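Local coordinates for phosphoribosylaminoimidazole carboxylase, ATPase subunit (Thermotoga maritima, PDB 3AX6), which probably catalyses the ATP-dependent carboxylation of 5-aminoimidazole ribonucleotide with bicarbonate to N5-carboxyaminoimidazole ribonucleotide in purine biosynthesis, at residues A183-G188 with L288-T293; G132-Q137 with E169-I174; P314-L319 with L330-K335. One frame throughout, in Å; residues are numbered along the deposited sequence.

Contact 1 of 3, residues A183-G188 with L288-T293; sequences ARNEKG and LPLGST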
loop_
_atom_site.group_PDB
_atom_site.type_symbol
_atom_site.label_atom_id
_atom_site.label_comp_id
_atom_site.label_asym_id
_atom_site.label_seq_id
_atom_site.Cartn_x
_atom_site.Cartn_y
_atom_site.Cartn_z
ATOM N N ALA A 183 -13.521 11.303 7.846
ATOM C CA ALA A 183 -12.387 12.174 8.105
ATOM C C ALA A 183 -12.794 13.624 7.930
ATOM O O ALA A 183 -13.685 13.941 7.132
ATOM C CB ALA A 183 -11.249 11.838 7.159
ATOM N N ARG A 184 -12.136 14.502 8.676
ATOM C CA ARG A 184 -12.427 15.922 8.601
ATOM C C ARG A 184 -11.154 16.746 8.775
ATOM O O ARG A 184 -10.285 16.405 9.584
ATOM C CB ARG A 184 -13.459 16.302 9.676
ATOM C CG ARG A 184 -13.848 17.775 9.697
ATOM C CD ARG A 184 -14.964 18.032 10.713
ATOM N NE ARG A 184 -15.361 19.442 10.807
ATOM C CZ ARG A 184 -14.611 20.406 11.343
ATOM N NH1 ARG A 184 -13.409 20.129 11.842
ATOM N NH2 ARG A 184 -15.071 21.647 11.395
ATOM N N ASN A 185 -11.078 17.824 7.994
ATOM C CA ASN A 185 -9.987 18.808 7.972
ATOM C C ASN A 185 -10.265 19.885 8.994
ATOM O O ASN A 185 -11.370 19.980 9.514
ATOM C CB ASN A 185 -9.953 19.539 6.630
ATOM C CG ASN A 185 -9.012 18.925 5.669
ATOM O OD1 ASN A 185 -8.922 19.354 4.519
ATOM N ND2 ASN A 185 -8.285 17.909 6.124
ATOM N N GLU A 186 -9.271 20.727 9.248
ATOM C CA GLU A 186 -9.475 21.836 10.159
ATOM C C GLU A 186 -10.257 22.880 9.354
ATOM O O GLU A 186 -10.995 23.686 9.915
ATOM C CB GLU A 186 -8.144 22.409 10.642
ATOM C CG GLU A 186 -8.300 23.363 11.812
ATOM C CD GLU A 186 -7.036 23.490 12.638
ATOM O OE1 GLU A 186 -7.080 24.132 13.709
ATOM O OE2 GLU A 186 -5.992 22.946 12.220
ATOM N N LYS A 187 -10.100 22.835 8.031
ATOM C CA LYS A 187 -10.802 23.742 7.121
ATOM C C LYS A 187 -12.291 23.413 7.112
ATOM O O LYS A 187 -13.116 24.217 6.677
ATOM C CB LYS A 187 -10.262 23.601 5.691
ATOM C CG LYS A 187 -8.998 24.392 5.381
ATOM C CD LYS A 187 -8.493 24.076 3.974
ATOM C CE LYS A 187 -7.518 25.127 3.469
ATOM N NZ LYS A 187 -6.376 25.341 4.396
ATOM N N GLY A 188 -12.631 22.213 7.571
ATOM C CA GLY A 188 -14.026 21.814 7.608
ATOM C C GLY A 188 -14.440 20.830 6.528
ATOM O O GLY A 188 -15.585 20.381 6.511
ATOM N N LEU A 288 -4.870 19.117 4.500
ATOM C CA LEU A 288 -4.712 19.040 3.055
ATOM C C LEU A 288 -6.042 18.550 2.485
ATOM O O LEU A 288 -6.877 18.017 3.223
ATOM C CB LEU A 288 -3.621 18.031 2.701
ATOM C CG LEU A 288 -2.195 18.346 3.139
ATOM C CD1 LEU A 288 -1.336 17.104 3.058
ATOM C CD2 LEU A 288 -1.646 19.445 2.249
ATOM N N PRO A 289 -6.268 18.744 1.172
ATOM C CA PRO A 289 -7.520 18.288 0.564
ATOM C C PRO A 289 -7.678 16.781 0.780
ATOM O O PRO A 289 -6.734 16.005 0.589
ATOM C CB PRO A 289 -7.338 18.655 -0.906
ATOM C CG PRO A 289 -6.547 19.923 -0.823
ATOM C CD PRO A 289 -5.516 19.610 0.242
ATOM N N LEU A 290 -8.868 16.376 1.201
ATOM C CA LEU A 290 -9.144 14.965 1.468
ATOM C C LEU A 290 -9.289 14.148 0.185
ATOM O O LEU A 290 -9.695 14.672 -0.850
ATOM C CB LEU A 290 -10.410 14.848 2.325
ATOM C CG LEU A 290 -10.249 14.899 3.850
ATOM C CD1 LEU A 290 -9.080 15.774 4.234
ATOM C CD2 LEU A 290 -11.544 15.385 4.494
ATOM N N GLY A 291 -8.949 12.865 0.263
ATOM C CA GLY A 291 -9.050 12.001 -0.898
ATOM C C GLY A 291 -10.378 11.281 -1.060
ATOM O O GLY A 291 -11.112 11.057 -0.094
ATOM N N SER A 292 -10.680 10.911 -2.299
ATOM C CA SER A 292 -11.917 10.207 -2.621
ATOM C C SER A 292 -12.139 8.939 -1.801
ATOM O O SER A 292 -11.211 8.164 -1.588
ATOM C CB SER A 292 -11.930 9.835 -4.097
ATOM O OG SER A 292 -12.857 8.794 -4.318
ATOM N N THR A 293 -13.373 8.714 -1.357
ATOM C CA THR A 293 -13.676 7.518 -0.583
ATOM C C THR A 293 -14.452 6.501 -1.411
ATOM O O THR A 293 -15.092 5.611 -0.848
ATOM C CB THR A 293 -14.540 7.832 0.651
ATOM O OG1 THR A 293 -15.813 8.331 0.214
ATOM C CG2 THR A 293 -13.847 8.852 1.563
#
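Leu290 wedges its two methyl groups against Ala183, Arg184 and Asn185, where strand 174-184 of the ATP-grasp fold ends and the chain turns back as a beta-hairpin into strand 190-198. The residues around Leu290 have no regular structure; they belong to the loop that leads from helix 277-285 to strand 299-305. From CB, the Leu290 side chain points at the hairpin, yet CB and CG serve only as a stem, and the branches do the touching. CD1 goes to Asn185 and lies 3.5 Å from Asn185 CG, the two side chains running past each other in opposite senses; how the amide itself is turned is doubtful. CD2 goes to the end of the strand: it lies 3.7 Å from Ala183 O and 4.2 Å from Arg184 CA, with Ala183 CB a little further off at 4.4 Å. A forked residue suits this place because its branches can cover two neighbouring sites at once, and the small Ala183 is consistent with CD2 lying so near the strand backbone. Asn185 also approaches the loop backbone, its CG 3.4 Å from Leu288 O. Asn287 ties the two pieces together further, its OD1 accepting the backbone N-H groups of Glu186 and Lys187, while Glu189 OE1 accepts that of Leu290. On its far side Leu288 packs on Leu323 of the second subunit. The other side of the strand end carries Arg184, whose NH1 donates to Gly237 O. Gly188, with phi at 105°, suits a backbone shape that a side chain would make crowded; its CA lies 3.8 Å above one face of the Arg184 guanidinium plane.

Contact 2 of 3, residues G132-Q137 with E169-I174; sequences GFPVVQ and EEFVEI. With ADP (adenosine-5'-diphosphate), chain E.
Val136 and Glu169 form an antiparallel hydrogen-bonded pair in the four-stranded sheet of the ATP-grasp fold, and their side chains lie on the same face, the one that receives the adenine of ADP. The pairing is tight: Val136 N donates to Glu169 O at 3.0 Å, and Glu169 N returns a bond to Val136 O at 2.9 Å. Val136, branched at CB, fills the space beside the strand, and its CG2 lies 3.7 Å from ADP N1. Glu169 supplies one part of the polar grip on the base. Its chain is extended beyond CG, which carries OE2 to the exocyclic amine, where ADP N6 donates to it at 2.6 Å. The same OE2 forms a salt bridge with Lys138, so the carboxylate is shared between base and lysine. ADP N6 also donates to Glu170 O, and Val172 N donates to ADP N1 almost straight, at 169°; together these bonds read the amine and the ring nitrogen of adenine. With an alanine at Glu169, ADP N6 would probably lose one of its two acceptors here and Lys138 the carboxylate that pairs with it. Toward solvent the contact loosens. Pro134, preceded by a cis peptide bond, brings its CG no nearer than 4.2 Å to Phe171 CB, and direct backbone bonding gives way to a water that donates to Pro134 O and accepts from Phe171 N. Phe171 is exposed, yet its broad ring covers the adenine edge. With CG anti to the backbone N (chi1 -175°), the ring lies alongside, Val136 CG2 at its edge and ADP C2 over one face, 3.6 Å from Phe171 CD1.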
loop_
_atom_site.group_PDB
_atom_site.type_symbol
_atom_site.label_atom_id
_atom_site.label_comp_id
_atom_site.label_asym_id
_atom_site.label_seq_id
_atom_site.Cartn_x
_atom_site.Cartn_y
_atom_site.Cartn_z
ATOM N N GLY A 132 -35.627 -0.564 34.960
ATOM C CA GLY A 132 -36.297 -1.815 34.668
ATOM C C GLY A 132 -35.388 -2.846 34.027
ATOM O O GLY A 132 -34.480 -2.509 33.268
ATOM N N PHE A 133 -35.638 -4.112 34.329
ATOM C CA PHE A 133 -34.842 -5.200 33.786
ATOM C C PHE A 133 -35.333 -5.630 32.399
ATOM O O PHE A 133 -36.539 -5.695 32.144
ATOM C CB PHE A 133 -34.873 -6.400 34.739
ATOM C CG PHE A 133 -34.380 -6.092 36.128
ATOM C CD1 PHE A 133 -35.277 -5.921 37.178
ATOM C CD2 PHE A 133 -33.012 -5.983 36.391
ATOM C CE1 PHE A 133 -34.823 -5.650 38.470
ATOM C CE2 PHE A 133 -32.549 -5.711 37.678
ATOM C CZ PHE A 133 -33.455 -5.546 38.717
ATOM N N PRO A 134 -34.399 -5.934 31.483
ATOM C CA PRO A 134 -32.956 -5.882 31.716
ATOM C C PRO A 134 -32.422 -4.498 31.395
ATOM O O PRO A 134 -33.075 -3.721 30.695
ATOM C CB PRO A 134 -32.428 -6.919 30.745
ATOM C CG PRO A 134 -33.310 -6.682 29.553
ATOM C CD PRO A 134 -34.689 -6.576 30.189
ATOM N N VAL A 135 -31.239 -4.192 31.913
ATOM C CA VAL A 135 -30.604 -2.906 31.652
ATOM C C VAL A 135 -29.103 -3.137 31.462
ATOM O O VAL A 135 -28.531 -4.067 32.027
ATOM C CB VAL A 135 -30.852 -1.900 32.801
ATOM C CG1 VAL A 135 -30.097 -2.315 34.044
ATOM C CG2 VAL A 135 -30.448 -0.512 32.358
ATOM N N VAL A 136 -28.473 -2.296 30.651
ATOM C CA VAL A 136 -27.050 -2.440 30.378
ATOM C C VAL A 136 -26.189 -1.475 31.180
ATOM O O VAL A 136 -26.431 -0.267 31.186
ATOM C CB VAL A 136 -26.757 -2.228 28.884
ATOM C CG1 VAL A 136 -25.310 -2.580 28.580
ATOM C CG2 VAL A 136 -27.695 -3.070 28.053
ATOM N N GLN A 137 -25.190 -2.022 31.865
ATOM C CA GLN A 137 -24.265 -1.221 32.657
ATOM C C GLN A 137 -22.910 -1.164 31.941
ATOM O O GLN A 137 -22.419 -2.173 31.428
ATOM C CB GLN A 137 -24.083 -1.821 34.060
ATOM C CG GLN A 137 -23.049 -1.068 34.899
ATOM C CD GLN A 137 -22.695 -1.762 36.203
ATOM O OE1 GLN A 137 -22.399 -2.955 36.226
ATOM N NE2 GLN A 137 -22.707 -1.005 37.295
ATOM N N GLU A 169 -27.685 2.266 30.537
ATOM C CA GLU A 169 -28.359 2.609 29.296
ATOM C C GLU A 169 -29.358 1.511 28.959
ATOM O O GLU A 169 -29.188 0.351 29.349
ATOM C CB GLU A 169 -27.369 2.864 28.145
ATOM C CG GLU A 169 -26.561 1.699 27.626
ATOM C CD GLU A 169 -25.657 2.125 26.467
ATOM O OE1 GLU A 169 -24.870 3.077 26.646
ATOM O OE2 GLU A 169 -25.731 1.518 25.377
ATOM N N GLU A 170 -30.421 1.895 28.265
ATOM C CA GLU A 170 -31.473 0.959 27.905
ATOM C C GLU A 170 -30.961 -0.155 27.009
ATOM O O GLU A 170 -30.032 0.046 26.224
ATOM C CB GLU A 170 -32.612 1.698 27.205
ATOM C CG GLU A 170 -32.237 2.267 25.848
ATOM C CD GLU A 170 -33.422 2.885 25.142
ATOM O OE1 GLU A 170 -34.457 2.193 25.025
ATOM O OE2 GLU A 170 -33.318 4.053 24.703
ATOM N N PHE A 171 -31.576 -1.326 27.133
ATOM C CA PHE A 171 -31.193 -2.468 26.322
ATOM C C PHE A 171 -31.728 -2.271 24.911
ATOM O O PHE A 171 -32.921 -2.053 24.716
ATOM C CB PHE A 171 -31.764 -3.765 26.890
ATOM C CG PHE A 171 -31.305 -4.984 26.155
ATOM C CD1 PHE A 171 -30.046 -5.517 26.391
ATOM C CD2 PHE A 171 -32.110 -5.569 25.185
ATOM C CE1 PHE A 171 -29.588 -6.620 25.667
ATOM C CE2 PHE A 171 -31.666 -6.669 24.454
ATOM C CZ PHE A 171 -30.401 -7.197 24.694
ATOM N N VAL A 172 -30.834 -2.356 23.933
ATOM C CA VAL A 172 -31.188 -2.177 22.531
ATOM C C VAL A 172 -31.253 -3.513 21.786
ATOM O O VAL A 172 -30.342 -4.337 21.893
ATOM C CB VAL A 172 -30.144 -1.257 21.828
ATOM C CG1 VAL A 172 -30.330 -1.301 20.321
ATOM C CG2 VAL A 172 -30.275 0.176 22.343
ATOM N N GLU A 173 -32.333 -3.729 21.043
ATOM C CA GLU A 173 -32.470 -4.955 20.262
ATOM C C GLU A 173 -31.779 -4.705 18.933
ATOM O O GLU A 173 -32.374 -4.173 17.992
ATOM C CB GLU A 173 -33.941 -5.314 20.033
ATOM C CG GLU A 173 -34.737 -5.481 21.315
ATOM C CD GLU A 173 -36.052 -6.219 21.106
ATOM O OE1 GLU A 173 -36.787 -5.888 20.148
ATOM O OE2 GLU A 173 -36.350 -7.130 21.910
ATOM N N ILE A 174 -30.509 -5.091 18.879
ATOM C CA ILE A 174 -29.675 -4.904 17.700
ATOM C C ILE A 174 -30.001 -5.854 16.555
ATOM O O ILE A 174 -30.100 -7.060 16.748
ATOM C CB ILE A 174 -28.178 -5.052 18.073
ATOM C CG1 ILE A 174 -27.814 -4.010 19.130
ATOM C CG2 ILE A 174 -27.295 -4.855 16.840
ATOM C CD1 ILE A 174 -26.428 -4.186 19.708
HETATM P PB ADP E . -16.736 -2.407 24.143
HETATM O O1B ADP E . -16.663 -2.054 22.697
HETATM O O2B ADP E . -16.437 -3.991 24.313
HETATM O O3B ADP E . -15.591 -1.500 24.978
HETATM P PA ADP E . -19.465 -2.022 23.745
HETATM O O1A ADP E . -20.211 -0.761 23.970
HETATM O O2A ADP E . -19.002 -2.078 22.192
HETATM O O3A ADP E . -18.203 -2.065 24.805
HETATM O "O5'" ADP E . -20.448 -3.267 24.116
HETATM C "C5'" ADP E . -20.024 -4.428 23.383
HETATM C "C4'" ADP E . -21.236 -5.193 22.838
HETATM O "O4'" ADP E . -22.329 -5.205 23.814
HETATM C "C3'" ADP E . -21.792 -4.536 21.563
HETATM O "O3'" ADP E . -21.116 -4.988 20.380
HETATM C "C2'" ADP E . -23.270 -4.913 21.608
HETATM O "O2'" ADP E . -23.507 -6.163 20.957
HETATM C "C1'" ADP E . -23.588 -4.957 23.115
HETATM N N9 ADP E . -24.237 -3.710 23.573
HETATM C C8 ADP E . -23.631 -2.509 23.854
HETATM N N7 ADP E . -24.513 -1.630 24.225
HETATM C C5 ADP E . -25.739 -2.194 24.213
HETATM C C6 ADP E . -27.057 -1.749 24.507
HETATM N N6 ADP E . -27.280 -0.454 24.914
HETATM N N1 ADP E . -28.086 -2.617 24.382
HETATM C C2 ADP E . -27.892 -3.879 23.987
HETATM N N3 ADP E . -26.671 -4.338 23.699
HETATM C C4 ADP E . -25.581 -3.541 23.795
HETATM O O HOH W 1 -33.377 -1.315 29.406
#

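Contact 3 of 3, residues P314-L319 with L330-K335; sequences PALIGL and LHFYGK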
loop_
_atom_site.group_PDB
_atom_site.type_symbol
_atom_site.label_atom_id
_atom_site.label_comp_id
_atom_site.label_asym_id
_atom_site.label_seq_id
_atom_site.Cartn_x
_atom_site.Cartn_y
_atom_site.Cartn_z
ATOM N N PRO A 314 6.040 -16.625 15.137
ATOM C CA PRO A 314 4.870 -16.800 14.274
ATOM C C PRO A 314 5.160 -17.709 13.091
ATOM O O PRO A 314 6.278 -17.735 12.579
ATOM C CB PRO A 314 4.554 -15.375 13.819
ATOM C CG PRO A 314 5.191 -14.505 14.870
ATOM C CD PRO A 314 6.476 -15.220 15.129
ATOM N N ALA A 315 4.143 -18.449 12.666
ATOM C CA ALA A 315 4.245 -19.352 11.526
ATOM C C ALA A 315 2.850 -19.474 10.908
ATOM O O ALA A 315 1.855 -19.638 11.622
ATOM C CB ALA A 315 4.752 -20.713 11.973
ATOM N N LEU A 316 2.777 -19.388 9.584
ATOM C CA LEU A 316 1.503 -19.461 8.889
ATOM C C LEU A 316 1.179 -20.822 8.286
ATOM O O LEU A 316 2.067 -21.546 7.839
ATOM C CB LEU A 316 1.469 -18.419 7.777
ATOM C CG LEU A 316 1.435 -16.956 8.191
ATOM C CD1 LEU A 316 1.801 -16.087 6.997
ATOM C CD2 LEU A 316 0.050 -16.608 8.715
ATOM N N ILE A 317 -0.105 -21.164 8.285
ATOM C CA ILE A 317 -0.555 -22.405 7.683
ATOM C C ILE A 317 -1.753 -22.084 6.798
ATOM O O ILE A 317 -2.587 -21.253 7.144
ATOM C CB ILE A 317 -0.974 -23.481 8.725
ATOM C CG1 ILE A 317 -2.288 -23.090 9.399
ATOM C CG2 ILE A 317 0.136 -23.683 9.749
ATOM C CD1 ILE A 317 -2.808 -24.148 10.350
ATOM N N GLY A 318 -1.813 -22.743 5.645
ATOM C CA GLY A 318 -2.907 -22.538 4.714
ATOM C C GLY A 318 -2.670 -21.451 3.680
ATOM O O GLY A 318 -3.567 -21.140 2.902
ATOM N N LEU A 319 -1.467 -20.883 3.646
ATOM C CA LEU A 319 -1.184 -19.816 2.699
ATOM C C LEU A 319 -1.483 -20.186 1.253
ATOM O O LEU A 319 -2.221 -19.472 0.583
ATOM C CB LEU A 319 0.270 -19.345 2.815
ATOM C CG LEU A 319 0.576 -18.082 1.993
ATOM C CD1 LEU A 319 -0.360 -16.967 2.417
ATOM C CD2 LEU A 319 2.023 -17.654 2.175
ATOM N N LEU A 330 -3.278 -11.171 1.631
ATOM C CA LEU A 330 -2.895 -11.259 3.028
ATOM C C LEU A 330 -2.098 -10.076 3.561
ATOM O O LEU A 330 -1.218 -9.546 2.886
ATOM C CB LEU A 330 -2.102 -12.541 3.251
ATOM C CG LEU A 330 -1.357 -12.629 4.579
ATOM C CD1 LEU A 330 -2.351 -12.601 5.735
ATOM C CD2 LEU A 330 -0.530 -13.905 4.605
ATOM N N HIS A 331 -2.411 -9.675 4.787
ATOM C CA HIS A 331 -1.720 -8.573 5.439
ATOM C C HIS A 331 -1.261 -9.032 6.825
ATOM O O HIS A 331 -1.923 -8.792 7.824
ATOM C CB HIS A 331 -2.649 -7.369 5.577
ATOM C CG HIS A 331 -1.931 -6.087 5.847
ATOM N ND1 HIS A 331 -0.800 -6.021 6.634
ATOM C CD2 HIS A 331 -2.197 -4.815 5.463
ATOM C CE1 HIS A 331 -0.402 -4.765 6.725
ATOM N NE2 HIS A 331 -1.232 -4.014 6.023
ATOM N N PHE A 332 -0.116 -9.698 6.866
ATOM C CA PHE A 332 0.457 -10.215 8.104
ATOM C C PHE A 332 1.334 -9.134 8.739
ATOM O O PHE A 332 2.275 -8.655 8.110
ATOM C CB PHE A 332 1.294 -11.451 7.772
ATOM C CG PHE A 332 1.899 -12.127 8.962
ATOM C CD1 PHE A 332 1.135 -12.948 9.773
ATOM C CD2 PHE A 332 3.252 -11.973 9.244
ATOM C CE1 PHE A 332 1.708 -13.619 10.849
ATOM C CE2 PHE A 332 3.838 -12.636 10.315
ATOM C CZ PHE A 332 3.064 -13.464 11.121
ATOM N N TYR A 333 1.017 -8.733 9.969
ATOM C CA TYR A 333 1.815 -7.716 10.645
ATOM C C TYR A 333 3.053 -8.441 11.173
ATOM O O TYR A 333 2.960 -9.576 11.642
ATOM C CB TYR A 333 1.053 -7.085 11.817
ATOM C CG TYR A 333 -0.410 -6.773 11.566
ATOM C CD1 TYR A 333 -0.844 -6.255 10.344
ATOM C CD2 TYR A 333 -1.361 -6.972 12.569
ATOM C CE1 TYR A 333 -2.195 -5.945 10.124
ATOM C CE2 TYR A 333 -2.717 -6.660 12.364
ATOM C CZ TYR A 333 -3.125 -6.152 11.138
ATOM O OH TYR A 333 -4.457 -5.871 10.924
ATOM N N GLY A 334 4.208 -7.792 11.108
ATOM C CA GLY A 334 5.422 -8.435 11.573
ATOM C C GLY A 334 5.639 -8.428 13.075
ATOM O O GLY A 334 6.581 -7.804 13.562
ATOM N N LYS A 335 4.782 -9.114 13.825
ATOM C CA LYS A 335 4.959 -9.153 15.270
ATOM C C LYS A 335 5.987 -10.214 15.632
ATOM O O LYS A 335 5.964 -11.332 15.109
ATOM C CB LYS A 335 3.613 -9.388 15.974
ATOM C CG LYS A 335 2.718 -8.149 15.882
ATOM C CD LYS A 335 1.422 -8.242 16.664
ATOM C CE LYS A 335 0.720 -6.888 16.635
ATOM N NZ LYS A 335 -0.633 -6.884 17.253
#
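Phe332 holds its CG opposite the backbone N (chi1 -177°), which throws the ring across to Pro314 and Leu316. Leu316 takes the other common choice, CG opposite the carbonyl carbon (chi1 -68°), and sends its fork back. The two side chains slide past each other, and Leu316 CD2 comes to 4.0 Å from Phe332 CD1. Further out, the rim of the ring meets the proline: Pro314 CB lies in the ring plane, 3.6 Å from Phe332 CZ. Leu330 completes the row. Its CD2 meets Leu316 CD1 tip to tip at 4.0 Å, and Leu319 CD1, crossing at about a right angle, reaches the same methyl at 3.8 Å. These contacts join two neighbouring sheets in the C-terminal part of the chain: strand 328-332 is outermost, within its own chain, in the large antiparallel sheet, whereas strand 314-317 pairs with 369-372. The axes of 314-317 and 330-332 run nearly antiparallel (163°) but 11.2 Å apart, too far for backbone bonding, so bulky apolar residues must span the gap. The Phe332 backbone instead hydrogen-bonds to the second subunit, whose Met23 packs against both Leu316 and Leu330. Gly318, at the N-cap position, turns the chain into helix 319-323. At the other end Gly334 centres an inverse gamma turn, and beyond it Lys335 O lies 3.3 Å from Pro314 CG.

Overall arrangement
All three contacts are partly buried, and none touches another. Contacts 1 and 3 reach the same eight-stranded antiparallel sheet, contact 1 at the end of an inner strand, contact 3 through 330-335 alone, at the strand outermost within the chain, where the second subunit bonds to its backbone; 314-317 pairs instead with 369-372. Their centres are 33 Å apart, and both touch the second subunit. Contact 2 belongs to the separate four-stranded sheet and reaches no other protein chain, but it alone holds nucleotide. Contact 3 is mainly apolar side-chain packing, without hydrogen bonds between its segments, contact 1 sets a leucine against backbone and an amide, and contact 2 joins true strand pairing to polar recognition of adenine.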